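Avirulence protein AVRPPH3 (Pseudomonas syringae pv. phaseolicola, PDB 1UKF) is the 28 kDa product of a C58-family cysteine protease that cleaves itself, as its virulence function requires, and is essential when the bacterium infects bean and Arabidopsis cells. Local coordinates at residues W25-S30 / E83-S88; K94-S99 / A110-Q115; S141-F146 / S158-L163. One frame throughout, in Å; residues are numbered along the deposited sequence.

Interaction 1 (W25-S30 / E83-S88); sequences WLVMSS and EDAGFS
Val27 and Ala85, whose CA atoms stand 7.0 Å apart, mark the closest approach of the backbones of 25-30 and 83-88, two chain pieces that each run out of a helix. Helix 18-27 gives way at Met28, the first residue to leave helical angles, while helix 73-84 is closed by a Schellman motif in which Gly86 takes a positive phi of 96°. Within that turn Gly86 N returns to Glu83 O at 3.0 Å, and after it Phe87 CB points toward the end of the other helix. Its CG lies anti to the carbonyl carbon (chi1 -60°), which sends the far end of the ring onto the last turn of helix 18-27. There Phe87 CZ reaches Leu26 CB at 4.0 Å, and Phe87 CE1 lies equally far from Val27 CG2; both aliphatic groups approach the ring obliquely. In the papain-like fold the helix that starts at the active-site cysteine, here Cys18, is the central one, and this contact lies at its C-terminal end, the Leu26 side chain being about 12 Å from that of Cys18. Val27 uses a single branch: CG2, anti to the carbonyl carbon, fills the angle between the Phe87 ring and Ala85, whose CB lies 3.8 Å away. Everything that crosses is apolar. Leu26 and Phe87 are buried, and Leu26 also packs on Ala135 of strand 130-139, whereas Val27 sits at the exposed margin, where Arg54 of helix 46-67 lies against both Val27 and Ala85.

Interaction 2 (K94-S99 / A110-Q115); sequences KTVHAS and AHDVAQ
Lys94 NZ donates to Asp112 OD2 at 2.9 Å, the shorter arm of a salt bridge that ties strand 88-97 to the helix following it, 102-113. The strand is an outermost one of the antiparallel sheet of this papain-like fold, and the helix lies beside it with the backbones well apart: the nearest CA atoms, those of Lys94 and Asp112, are 9.2 Å from each other. Side-chain length makes up the difference. The lysine is fully extended, every torsion from chi1 (-180°) outward being anti, and it meets an aspartate that comes from the opposite direction. The ammonium sits at the mouth of the carboxylate, on the syn side of OD2 and 21° out of the carboxylate plane, with a second, weak bond of 3.1 Å from Lys94 NZ to Asp112 OD1. Holding both oxygens, if unequally, probably restrains rotation of the carboxylate. Asp112 is buried although Lys94 is exposed; the lysine's charge probably favours the ionised aspartate and offsets Glu183 on strand 178-187, whose like charge close to OD2 would act the other way. The helix end is held in another way as well, since Asp112 O accepts a hydrogen bond from Arg118 NH1. Val96 is the next residue on this side of the strand; it also packs on Leu105 and Thr108 of the same helix. The last methylenes of the lysine pass close to the acceptor oxygen, with Lys94 CE 3.4 Å from Asp112 OD2, while Val96 CG2 stops 4.2 Å from that same oxygen.

Interaction 3 (S141-F146 / S158-L163); sequences SQFKLF and SAAPQL
Phe143 and Ala160 form the close part of this contact, where strand 142-147 of the central antiparallel sheet meets the first turn of helix 160-173. Their CA atoms are 6.9 Å apart, and Phe143 CD2 comes to 3.9 Å from Ala160 CB, a short side chain, consistent with the close approach of the backbones. The same ring carbon, Phe143 CD2, is also met by Leu163 CD2 at 4.1 Å; this methyl lies at the ring edge, near its plane, whereas Ala160 CB comes in obliquely. Phe143 CG is anti to the backbone N (chi1 177°), carrying the ring from the strand toward the helix. Two residues on along the strand and three along the helix, the fit is looser. Leu145 and Leu163 have their CA atoms 8.8 Å apart, and Leu163 CD2 only just meets Leu145 CB at 4.5 Å; Phe153 on the neighbouring strand 151-156, with Leu2 and Phe5, adds to the packing around Leu163. At the other end the two chain pieces open to solvent: Ser141 and Ser158 are exposed, and their side chains do not meet the opposite segment. Alternation along the strand separates the two sides of the sheet, so Lys144 points away from the helix and pairs with Glu139. Leu145 lies about 4 Å, side chain to side chain, from the active-site Asp147, two residues on in the same strand. With four buried apolar side chains and no polar bond between the segments, the helix is held here by shape and the exclusion of water, directly beside the strand that carries Asp147.

Interaction 3 belongs to the core, with all its touching residues buried; interaction 1 is partly buried, and interaction 2 pairs an exposed lysine with a buried aspartate. Apolar packing joins a helix end to the turn after another helix in interaction 1 and strand to helix in interaction 3, while charge bridges an edge strand and its helix in interaction 2. The last two reach the same sheet and meet directly: Ala110 and Ala114 pack on Pro161 and Ala160, and Val113 on Phe143. Interaction 1 meets interaction 3 where Trp25 stacks on Phe146 and Ser29 O probably bonds to Lys144 NZ. Interactions 1 and 2 do not touch, but helix 73-84 and strand 88-97 are consecutive.

Interaction 1 (W25-S30 / E83-S88)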
ATOM      1  N   TRP A  25       4.061  -6.353  -5.410  1.00 10.17           N
ATOM      2  CA  TRP A  25       5.271  -5.792  -4.815  1.00 10.21           C
ATOM      3  C   TRP A  25       5.557  -6.498  -3.489  1.00 10.46           C
ATOM      4  O   TRP A  25       6.705  -6.822  -3.191  1.00 12.12           O
ATOM      5  CB  TRP A  25       5.113  -4.287  -4.571  1.00 10.21           C
ATOM      6  CG  TRP A  25       6.341  -3.654  -3.973  1.00  9.05           C
ATOM      7  CD1 TRP A  25       7.436  -3.183  -4.644  1.00  8.86           C
ATOM      8  CD2 TRP A  25       6.602  -3.445  -2.582  1.00  8.65           C
ATOM      9  NE1 TRP A  25       8.361  -2.693  -3.755  1.00  9.47           N
ATOM     10  CE2 TRP A  25       7.876  -2.840  -2.481  1.00  9.54           C
ATOM     11  CE3 TRP A  25       5.885  -3.709  -1.407  1.00  9.63           C
ATOM     12  CZ2 TRP A  25       8.447  -2.491  -1.252  1.00 10.47           C
ATOM     13  CZ3 TRP A  25       6.449  -3.363  -0.186  1.00  9.76           C
ATOM     14  CH2 TRP A  25       7.718  -2.759  -0.118  1.00  9.40           C
ATOM     15  N   LEU A  26       4.519  -6.736  -2.688  1.00 10.83           N
ATOM     16  CA  LEU A  26       4.708  -7.413  -1.410  1.00 12.16           C
ATOM     17  C   LEU A  26       5.331  -8.787  -1.608  1.00 12.41           C
ATOM     18  O   LEU A  26       6.222  -9.186  -0.855  1.00 15.25           O
ATOM     19  CB  LEU A  26       3.374  -7.562  -0.669  1.00 12.21           C
ATOM     20  CG  LEU A  26       2.845  -6.327   0.069  1.00 12.35           C
ATOM     21  CD1 LEU A  26       1.456  -6.610   0.629  1.00 13.19           C
ATOM     22  CD2 LEU A  26       3.803  -5.955   1.197  1.00 13.08           C
ATOM     23  N   VAL A  27       4.870  -9.506  -2.628  1.00 12.49           N
ATOM     24  CA  VAL A  27       5.389 -10.838  -2.910  1.00 14.68           C
ATOM     25  C   VAL A  27       6.880 -10.831  -3.230  1.00 14.90           C
ATOM     26  O   VAL A  27       7.617 -11.702  -2.771  1.00 16.26           O
ATOM     27  CB  VAL A  27       4.622 -11.499  -4.077  1.00 13.38           C
ATOM     28  CG1 VAL A  27       5.294 -12.813  -4.474  1.00 16.17           C
ATOM     29  CG2 VAL A  27       3.179 -11.753  -3.664  1.00 15.62           C
ATOM     30  N   MET A  28       7.337  -9.851  -4.003  1.00 14.13           N
ATOM     31  CA  MET A  28       8.755  -9.809  -4.342  1.00 17.07           C
ATOM     32  C   MET A  28       9.497  -8.571  -3.841  1.00 14.88           C
ATOM     33  O   MET A  28      10.464  -8.120  -4.454  1.00 15.37           O
ATOM     34  CB  MET A  28       8.938  -9.973  -5.858  1.00 21.04           C
ATOM     35  CG  MET A  28       7.888  -9.290  -6.722  1.00 22.06           C
ATOM     36  SD  MET A  28       7.907  -7.499  -6.603  1.00 26.54           S
ATOM     37  CE  MET A  28       9.347  -7.118  -7.605  1.00 24.81           C
ATOM     38  N   SER A  29       9.069  -8.055  -2.693  1.00 14.06           N
ATOM     39  CA  SER A  29       9.677  -6.867  -2.103  1.00 14.37           C
ATOM     40  C   SER A  29      11.136  -7.054  -1.692  1.00 14.69           C
ATOM     41  O   SER A  29      11.870  -6.079  -1.552  1.00 13.99           O
ATOM     42  CB  SER A  29       8.860  -6.407  -0.892  1.00 15.90           C
ATOM     43  OG  SER A  29       8.721  -7.450   0.057  1.00 18.62           O
ATOM     44  N   SER A  30      11.559  -8.301  -1.512  1.00 15.85           N
ATOM     45  CA  SER A  30      12.934  -8.575  -1.104  1.00 18.76           C
ATOM     46  C   SER A  30      13.836  -8.995  -2.257  1.00 18.84           C
ATOM     47  O   SER A  30      15.021  -9.261  -2.053  1.00 20.36           O
ATOM     48  CB  SER A  30      12.954  -9.671  -0.038  1.00 19.92           C
ATOM     49  OG  SER A  30      12.545 -10.911  -0.589  1.00 23.95           O
ATOM     50  N   GLU A  83      -4.620 -12.976   0.457  1.00 12.46           N
ATOM     51  CA  GLU A  83      -4.664 -14.418   0.706  1.00 12.95           C
ATOM     52  C   GLU A  83      -4.323 -15.173  -0.576  1.00 12.90           C
ATOM     53  O   GLU A  83      -3.682 -16.223  -0.536  1.00 13.95           O
ATOM     54  CB  GLU A  83      -6.040 -14.846   1.214  1.00 14.42           C
ATOM     55  CG  GLU A  83      -6.389 -14.259   2.564  1.00 16.26           C
ATOM     56  CD  GLU A  83      -7.639 -14.865   3.165  1.00 16.89           C
ATOM     57  OE1 GLU A  83      -8.555 -15.226   2.396  1.00 20.22           O
ATOM     58  OE2 GLU A  83      -7.709 -14.965   4.408  1.00 20.11           O
ATOM     59  N   ASP A  84      -4.745 -14.629  -1.713  1.00 12.81           N
ATOM     60  CA  ASP A  84      -4.466 -15.242  -3.005  1.00 13.21           C
ATOM     61  C   ASP A  84      -2.960 -15.272  -3.246  1.00 13.67           C
ATOM     62  O   ASP A  84      -2.452 -16.152  -3.946  1.00 15.13           O
ATOM     63  CB  ASP A  84      -5.141 -14.446  -4.125  1.00 13.23           C
ATOM     64  CG  ASP A  84      -4.766 -14.945  -5.509  1.00 15.07           C
ATOM     65  OD1 ASP A  84      -5.204 -16.052  -5.886  1.00 16.99           O
ATOM     66  OD2 ASP A  84      -4.030 -14.230  -6.220  1.00 17.32           O
ATOM     67  N   ALA A  85      -2.253 -14.308  -2.661  1.00 14.22           N
ATOM     68  CA  ALA A  85      -0.806 -14.197  -2.805  1.00 14.36           C
ATOM     69  C   ALA A  85      -0.040 -15.058  -1.804  1.00 14.76           C
ATOM     70  O   ALA A  85       1.193 -15.039  -1.777  1.00 17.38           O
ATOM     71  CB  ALA A  85      -0.384 -12.738  -2.665  1.00 14.52           C
ATOM     72  N   GLY A  86      -0.764 -15.804  -0.978  1.00 14.12           N
ATOM     73  CA  GLY A  86      -0.110 -16.665  -0.007  1.00 14.68           C
ATOM     74  C   GLY A  86       0.050 -16.085   1.385  1.00 14.97           C
ATOM     75  O   GLY A  86       0.689 -16.695   2.245  1.00 16.08           O
ATOM     76  N   PHE A  87      -0.520 -14.907   1.614  1.00 13.45           N
ATOM     77  CA  PHE A  87      -0.438 -14.264   2.921  1.00 13.67           C
ATOM     78  C   PHE A  87      -1.697 -14.538   3.723  1.00 14.04           C
ATOM     79  O   PHE A  87      -2.696 -15.024   3.196  1.00 14.78           O
ATOM     80  CB  PHE A  87      -0.318 -12.739   2.805  1.00 13.80           C
ATOM     81  CG  PHE A  87       0.885 -12.263   2.047  1.00 12.86           C
ATOM     82  CD1 PHE A  87       0.750 -11.782   0.750  1.00 14.08           C
ATOM     83  CD2 PHE A  87       2.144 -12.256   2.639  1.00 14.83           C
ATOM     84  CE1 PHE A  87       1.851 -11.293   0.049  1.00 14.42           C
ATOM     85  CE2 PHE A  87       3.254 -11.769   1.945  1.00 14.32           C
ATOM     86  CZ  PHE A  87       3.105 -11.286   0.649  1.00 13.89           C
ATOM     87  N   SER A  88      -1.638 -14.197   5.003  1.00 15.37           N
ATOM     88  CA  SER A  88      -2.778 -14.337   5.893  1.00 16.24           C
ATOM     89  C   SER A  88      -2.831 -13.074   6.746  1.00 15.85           C
ATOM     90  O   SER A  88      -1.795 -12.478   7.038  1.00 16.34           O
ATOM     91  CB  SER A  88      -2.618 -15.570   6.786  1.00 19.19           C
ATOM     92  OG  SER A  88      -1.427 -15.504   7.546  1.00 22.58           O
TER

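Interaction 2 (K94-S99 / A110-Q115)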
ATOM      1  N   LYS A  94      -7.024  -2.321  10.682  1.00 16.75           N
ATOM      2  CA  LYS A  94      -7.078  -1.142  11.535  1.00 17.16           C
ATOM      3  C   LYS A  94      -7.316   0.123  10.724  1.00 18.28           C
ATOM      4  O   LYS A  94      -6.755   0.295   9.645  1.00 19.62           O
ATOM      5  CB  LYS A  94      -5.774  -1.004  12.321  1.00 17.92           C
ATOM      6  CG  LYS A  94      -5.744   0.196  13.247  1.00 19.67           C
ATOM      7  CD  LYS A  94      -4.439   0.262  14.017  1.00 19.65           C
ATOM      8  CE  LYS A  94      -4.398   1.488  14.910  1.00 19.64           C
ATOM      9  NZ  LYS A  94      -3.123   1.566  15.667  1.00 22.52           N
ATOM     10  N   THR A  95      -8.157   1.007  11.249  1.00 16.63           N
ATOM     11  CA  THR A  95      -8.464   2.259  10.576  1.00 17.43           C
ATOM     12  C   THR A  95      -7.927   3.436  11.379  1.00 17.63           C
ATOM     13  O   THR A  95      -8.324   3.648  12.525  1.00 20.09           O
ATOM     14  CB  THR A  95      -9.985   2.446  10.397  1.00 18.72           C
ATOM     15  OG1 THR A  95     -10.519   1.354   9.642  1.00 20.43           O
ATOM     16  CG2 THR A  95     -10.281   3.748   9.671  1.00 18.73           C
ATOM     17  N   VAL A  96      -7.019   4.195  10.778  1.00 15.75           N
ATOM     18  CA  VAL A  96      -6.454   5.362  11.440  1.00 16.72           C
ATOM     19  C   VAL A  96      -7.039   6.589  10.752  1.00 17.27           C
ATOM     20  O   VAL A  96      -6.841   6.790   9.552  1.00 16.34           O
ATOM     21  CB  VAL A  96      -4.912   5.394  11.323  1.00 15.23           C
ATOM     22  CG1 VAL A  96      -4.356   6.583  12.097  1.00 16.70           C
ATOM     23  CG2 VAL A  96      -4.321   4.098  11.857  1.00 16.62           C
ATOM     24  N   HIS A  97      -7.773   7.397  11.510  1.00 17.71           N
ATOM     25  CA  HIS A  97      -8.398   8.595  10.958  1.00 19.49           C
ATOM     26  C   HIS A  97      -7.446   9.781  10.927  1.00 20.39           C
ATOM     27  O   HIS A  97      -6.531   9.880  11.740  1.00 20.61           O
ATOM     28  CB  HIS A  97      -9.656   8.955  11.755  1.00 20.89           C
ATOM     29  CG  HIS A  97     -10.700   7.882  11.748  1.00 21.36           C
ATOM     30  ND1 HIS A  97     -10.656   6.792  12.591  1.00 23.89           N
ATOM     31  CD2 HIS A  97     -11.796   7.711  10.972  1.00 24.12           C
ATOM     32  CE1 HIS A  97     -11.680   5.998  12.336  1.00 24.23           C
ATOM     33  NE2 HIS A  97     -12.388   6.533  11.358  1.00 24.51           N
ATOM     34  N   ALA A  98      -7.679  10.684   9.979  1.00 22.23           N
ATOM     35  CA  ALA A  98      -6.841  11.865   9.809  1.00 25.80           C
ATOM     36  C   ALA A  98      -7.066  12.943  10.865  1.00 28.21           C
ATOM     37  O   ALA A  98      -6.592  14.068  10.711  1.00 30.09           O
ATOM     38  CB  ALA A  98      -7.058  12.452   8.420  1.00 26.32           C
ATOM     39  N   SER A  99      -7.782  12.599  11.929  1.00 29.76           N
ATOM     40  CA  SER A  99      -8.055  13.548  13.008  1.00 31.45           C
ATOM     41  C   SER A  99      -6.757  14.157  13.526  1.00 31.73           C
ATOM     42  O   SER A  99      -6.002  13.510  14.253  1.00 33.86           O
ATOM     43  CB  SER A  99      -8.784  12.845  14.156  1.00 31.61           C
ATOM     44  OG  SER A  99      -7.993  11.804  14.703  1.00 32.79           O
ATOM     45  N   ALA A 110       3.020   4.778  11.305  1.00 13.86           N
ATOM     46  CA  ALA A 110       4.404   4.319  11.379  1.00 13.96           C
ATOM     47  C   ALA A 110       4.597   3.357  12.546  1.00 15.04           C
ATOM     48  O   ALA A 110       5.307   2.357  12.430  1.00 15.30           O
ATOM     49  CB  ALA A 110       5.344   5.510  11.524  1.00 14.71           C
ATOM     50  N   HIS A 111       3.971   3.662  13.677  1.00 15.80           N
ATOM     51  CA  HIS A 111       4.085   2.803  14.848  1.00 17.39           C
ATOM     52  C   HIS A 111       3.533   1.418  14.535  1.00 16.92           C
ATOM     53  O   HIS A 111       4.013   0.410  15.062  1.00 17.44           O
ATOM     54  CB  HIS A 111       3.320   3.403  16.030  1.00 18.79           C
ATOM     55  CG  HIS A 111       3.310   2.530  17.245  1.00 21.05           C
ATOM     56  ND1 HIS A 111       4.456   2.204  17.939  1.00 22.35           N
ATOM     57  CD2 HIS A 111       2.293   1.904  17.884  1.00 23.22           C
ATOM     58  CE1 HIS A 111       4.144   1.416  18.954  1.00 22.81           C
ATOM     59  NE2 HIS A 111       2.838   1.219  18.942  1.00 23.71           N
ATOM     60  N   ASP A 112       2.527   1.368  13.668  1.00 15.20           N
ATOM     61  CA  ASP A 112       1.915   0.098  13.301  1.00 15.03           C
ATOM     62  C   ASP A 112       2.674  -0.664  12.218  1.00 13.53           C
ATOM     63  O   ASP A 112       2.795  -1.887  12.288  1.00 14.95           O
ATOM     64  CB  ASP A 112       0.476   0.305  12.805  1.00 15.52           C
ATOM     65  CG  ASP A 112      -0.425   0.942  13.845  1.00 16.49           C
ATOM     66  OD1 ASP A 112      -0.297   0.605  15.040  1.00 18.95           O
ATOM     67  OD2 ASP A 112      -1.283   1.765  13.457  1.00 17.27           O
ATOM     68  N   VAL A 113       3.194   0.057  11.228  1.00 11.71           N
ATOM     69  CA  VAL A 113       3.861  -0.587  10.103  1.00 11.96           C
ATOM     70  C   VAL A 113       5.379  -0.636  10.098  1.00 10.77           C
ATOM     71  O   VAL A 113       5.965  -1.508   9.453  1.00 12.06           O
ATOM     72  CB  VAL A 113       3.383   0.042   8.763  1.00 11.26           C
ATOM     73  CG1 VAL A 113       1.861   0.058   8.721  1.00 12.40           C
ATOM     74  CG2 VAL A 113       3.939   1.452   8.600  1.00 12.66           C
ATOM     75  N   ALA A 114       6.018   0.291  10.803  1.00 12.03           N
ATOM     76  CA  ALA A 114       7.472   0.323  10.849  1.00 12.93           C
ATOM     77  C   ALA A 114       8.030  -0.491  12.012  1.00 13.67           C
ATOM     78  O   ALA A 114       8.721   0.040  12.883  1.00 16.29           O
ATOM     79  CB  ALA A 114       7.960   1.764  10.932  1.00 14.93           C
ATOM     80  N   GLN A 115       7.711  -1.781  12.028  1.00 13.28           N
ATOM     81  CA  GLN A 115       8.205  -2.697  13.053  1.00 12.49           C
ATOM     82  C   GLN A 115       8.846  -3.834  12.266  1.00 11.97           C
ATOM     83  O   GLN A 115       8.267  -4.338  11.302  1.00 11.97           O
ATOM     84  CB  GLN A 115       7.057  -3.231  13.918  1.00 13.26           C
ATOM     85  CG  GLN A 115       6.214  -2.148  14.588  1.00 16.84           C
ATOM     86  CD  GLN A 115       6.942  -1.405  15.698  1.00 18.17           C
ATOM     87  OE1 GLN A 115       6.451  -0.391  16.201  1.00 21.56           O
ATOM     88  NE2 GLN A 115       8.103  -1.909  16.096  1.00 15.66           N
TER

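Interaction 3 (S141-F146 / S158-L163)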
ATOM      1  N   SER A 141      16.083  -2.848  10.127  1.00 17.05           N
ATOM      2  CA  SER A 141      16.063  -1.399  10.303  1.00 16.96           C
ATOM      3  C   SER A 141      15.553  -0.674   9.057  1.00 16.61           C
ATOM      4  O   SER A 141      15.261   0.519   9.101  1.00 17.62           O
ATOM      5  CB  SER A 141      17.467  -0.890  10.641  1.00 17.21           C
ATOM      6  OG  SER A 141      17.481   0.524  10.745  1.00 20.29           O
ATOM      7  N   GLN A 142      15.434  -1.410   7.957  1.00 15.69           N
ATOM      8  CA  GLN A 142      14.994  -0.849   6.681  1.00 15.68           C
ATOM      9  C   GLN A 142      13.485  -0.904   6.422  1.00 14.67           C
ATOM     10  O   GLN A 142      12.902  -1.983   6.311  1.00 18.13           O
ATOM     11  CB  GLN A 142      15.734  -1.564   5.545  1.00 17.13           C
ATOM     12  CG  GLN A 142      15.313  -1.162   4.139  1.00 20.14           C
ATOM     13  CD  GLN A 142      16.041  -1.962   3.076  1.00 20.65           C
ATOM     14  OE1 GLN A 142      16.125  -3.189   3.154  1.00 23.95           O
ATOM     15  NE2 GLN A 142      16.568  -1.272   2.070  1.00 22.84           N
ATOM     16  N   PHE A 143      12.863   0.267   6.318  1.00 11.86           N
ATOM     17  CA  PHE A 143      11.432   0.357   6.041  1.00 11.61           C
ATOM     18  C   PHE A 143      11.242   0.689   4.562  1.00 11.24           C
ATOM     19  O   PHE A 143      11.742   1.707   4.079  1.00 11.76           O
ATOM     20  CB  PHE A 143      10.779   1.441   6.900  1.00 12.03           C
ATOM     21  CG  PHE A 143       9.313   1.631   6.618  1.00 10.64           C
ATOM     22  CD1 PHE A 143       8.401   0.619   6.901  1.00 11.82           C
ATOM     23  CD2 PHE A 143       8.849   2.810   6.041  1.00 11.04           C
ATOM     24  CE1 PHE A 143       7.045   0.778   6.613  1.00 11.47           C
ATOM     25  CE2 PHE A 143       7.495   2.977   5.750  1.00 11.39           C
ATOM     26  CZ  PHE A 143       6.592   1.959   6.036  1.00 11.17           C
ATOM     27  N   LYS A 144      10.527  -0.177   3.849  1.00 10.46           N
ATOM     28  CA  LYS A 144      10.267   0.008   2.421  1.00 10.74           C
ATOM     29  C   LYS A 144       8.789   0.294   2.193  1.00 10.08           C
ATOM     30  O   LYS A 144       7.932  -0.361   2.782  1.00 10.37           O
ATOM     31  CB  LYS A 144      10.626  -1.257   1.635  1.00 11.37           C
ATOM     32  CG  LYS A 144      12.064  -1.731   1.728  1.00 13.79           C
ATOM     33  CD  LYS A 144      12.225  -3.018   0.923  1.00 15.09           C
ATOM     34  CE  LYS A 144      13.656  -3.530   0.932  1.00 17.65           C
ATOM     35  NZ  LYS A 144      13.771  -4.804   0.171  1.00 19.04           N
ATOM     36  N   LEU A 145       8.493   1.260   1.329  1.00  9.78           N
ATOM     37  CA  LEU A 145       7.111   1.594   1.018  1.00 10.06           C
ATOM     38  C   LEU A 145       6.961   1.771  -0.485  1.00  9.36           C
ATOM     39  O   LEU A 145       7.769   2.441  -1.129  1.00 10.09           O
ATOM     40  CB  LEU A 145       6.682   2.869   1.754  1.00 10.89           C
ATOM     41  CG  LEU A 145       5.219   3.283   1.554  1.00 10.94           C
ATOM     42  CD1 LEU A 145       4.721   4.009   2.790  1.00 13.86           C
ATOM     43  CD2 LEU A 145       5.080   4.153   0.310  1.00 12.79           C
ATOM     44  N   PHE A 146       5.926   1.153  -1.041  1.00  8.07           N
ATOM     45  CA  PHE A 146       5.655   1.236  -2.470  1.00  8.24           C
ATOM     46  C   PHE A 146       4.276   1.820  -2.729  1.00  7.34           C
ATOM     47  O   PHE A 146       3.271   1.332  -2.201  1.00  7.99           O
ATOM     48  CB  PHE A 146       5.750  -0.159  -3.110  1.00  7.69           C
ATOM     49  CG  PHE A 146       5.159  -0.239  -4.501  1.00  7.71           C
ATOM     50  CD1 PHE A 146       5.725   0.462  -5.563  1.00  8.39           C
ATOM     51  CD2 PHE A 146       4.034  -1.020  -4.743  1.00  8.18           C
ATOM     52  CE1 PHE A 146       5.176   0.382  -6.843  1.00  8.69           C
ATOM     53  CE2 PHE A 146       3.480  -1.104  -6.020  1.00  9.71           C
ATOM     54  CZ  PHE A 146       4.055  -0.401  -7.068  1.00  8.15           C
ATOM     55  N   SER A 158      13.177   4.701  12.188  1.00 12.44           N
ATOM     56  CA  SER A 158      13.151   5.981  12.892  1.00 13.10           C
ATOM     57  C   SER A 158      12.471   7.101  12.109  1.00 12.74           C
ATOM     58  O   SER A 158      11.716   7.897  12.671  1.00 14.84           O
ATOM     59  CB  SER A 158      14.579   6.432  13.231  1.00 13.28           C
ATOM     60  OG  SER A 158      15.266   5.476  14.018  1.00 13.12           O
ATOM     61  N   ALA A 159      12.747   7.161  10.810  1.00 13.05           N
ATOM     62  CA  ALA A 159      12.199   8.210   9.953  1.00 13.13           C
ATOM     63  C   ALA A 159      10.892   7.861   9.247  1.00 12.78           C
ATOM     64  O   ALA A 159      10.355   8.674   8.495  1.00 13.80           O
ATOM     65  CB  ALA A 159      13.247   8.622   8.925  1.00 14.19           C
ATOM     66  N   ALA A 160      10.373   6.664   9.494  1.00 12.16           N
ATOM     67  CA  ALA A 160       9.128   6.243   8.862  1.00 10.45           C
ATOM     68  C   ALA A 160       7.987   7.251   9.055  1.00 12.40           C
ATOM     69  O   ALA A 160       7.201   7.479   8.142  1.00 11.53           O
ATOM     70  CB  ALA A 160       8.714   4.869   9.381  1.00 12.20           C
ATOM     71  N   PRO A 161       7.873   7.860  10.248  1.00 12.55           N
ATOM     72  CA  PRO A 161       6.786   8.829  10.436  1.00 13.14           C
ATOM     73  C   PRO A 161       6.869   9.988   9.445  1.00 12.28           C
ATOM     74  O   PRO A 161       5.847  10.485   8.973  1.00 14.84           O
ATOM     75  CB  PRO A 161       6.991   9.299  11.875  1.00 14.49           C
ATOM     76  CG  PRO A 161       7.565   8.095  12.540  1.00 13.19           C
ATOM     77  CD  PRO A 161       8.568   7.597  11.521  1.00 14.11           C
ATOM     78  N   GLN A 162       8.095  10.412   9.143  1.00 12.86           N
ATOM     79  CA  GLN A 162       8.329  11.518   8.221  1.00 13.46           C
ATOM     80  C   GLN A 162       7.977  11.115   6.798  1.00 14.82           C
ATOM     81  O   GLN A 162       7.416  11.906   6.042  1.00 14.03           O
ATOM     82  CB  GLN A 162       9.787  11.962   8.295  1.00 14.25           C
ATOM     83  N   LEU A 163       8.314   9.883   6.434  1.00 13.57           N
ATOM     84  CA  LEU A 163       8.018   9.383   5.099  1.00 13.68           C
ATOM     85  C   LEU A 163       6.509   9.280   4.905  1.00 12.83           C
ATOM     86  O   LEU A 163       5.972   9.749   3.904  1.00 12.80           O
ATOM     87  CB  LEU A 163       8.683   8.017   4.890  1.00 13.31           C
ATOM     88  CG  LEU A 163       8.284   7.179   3.668  1.00 13.90           C
ATOM     89  CD1 LEU A 163       8.227   8.040   2.414  1.00 15.58           C
ATOM     90  CD2 LEU A 163       9.288   6.045   3.502  1.00 14.00           C
TER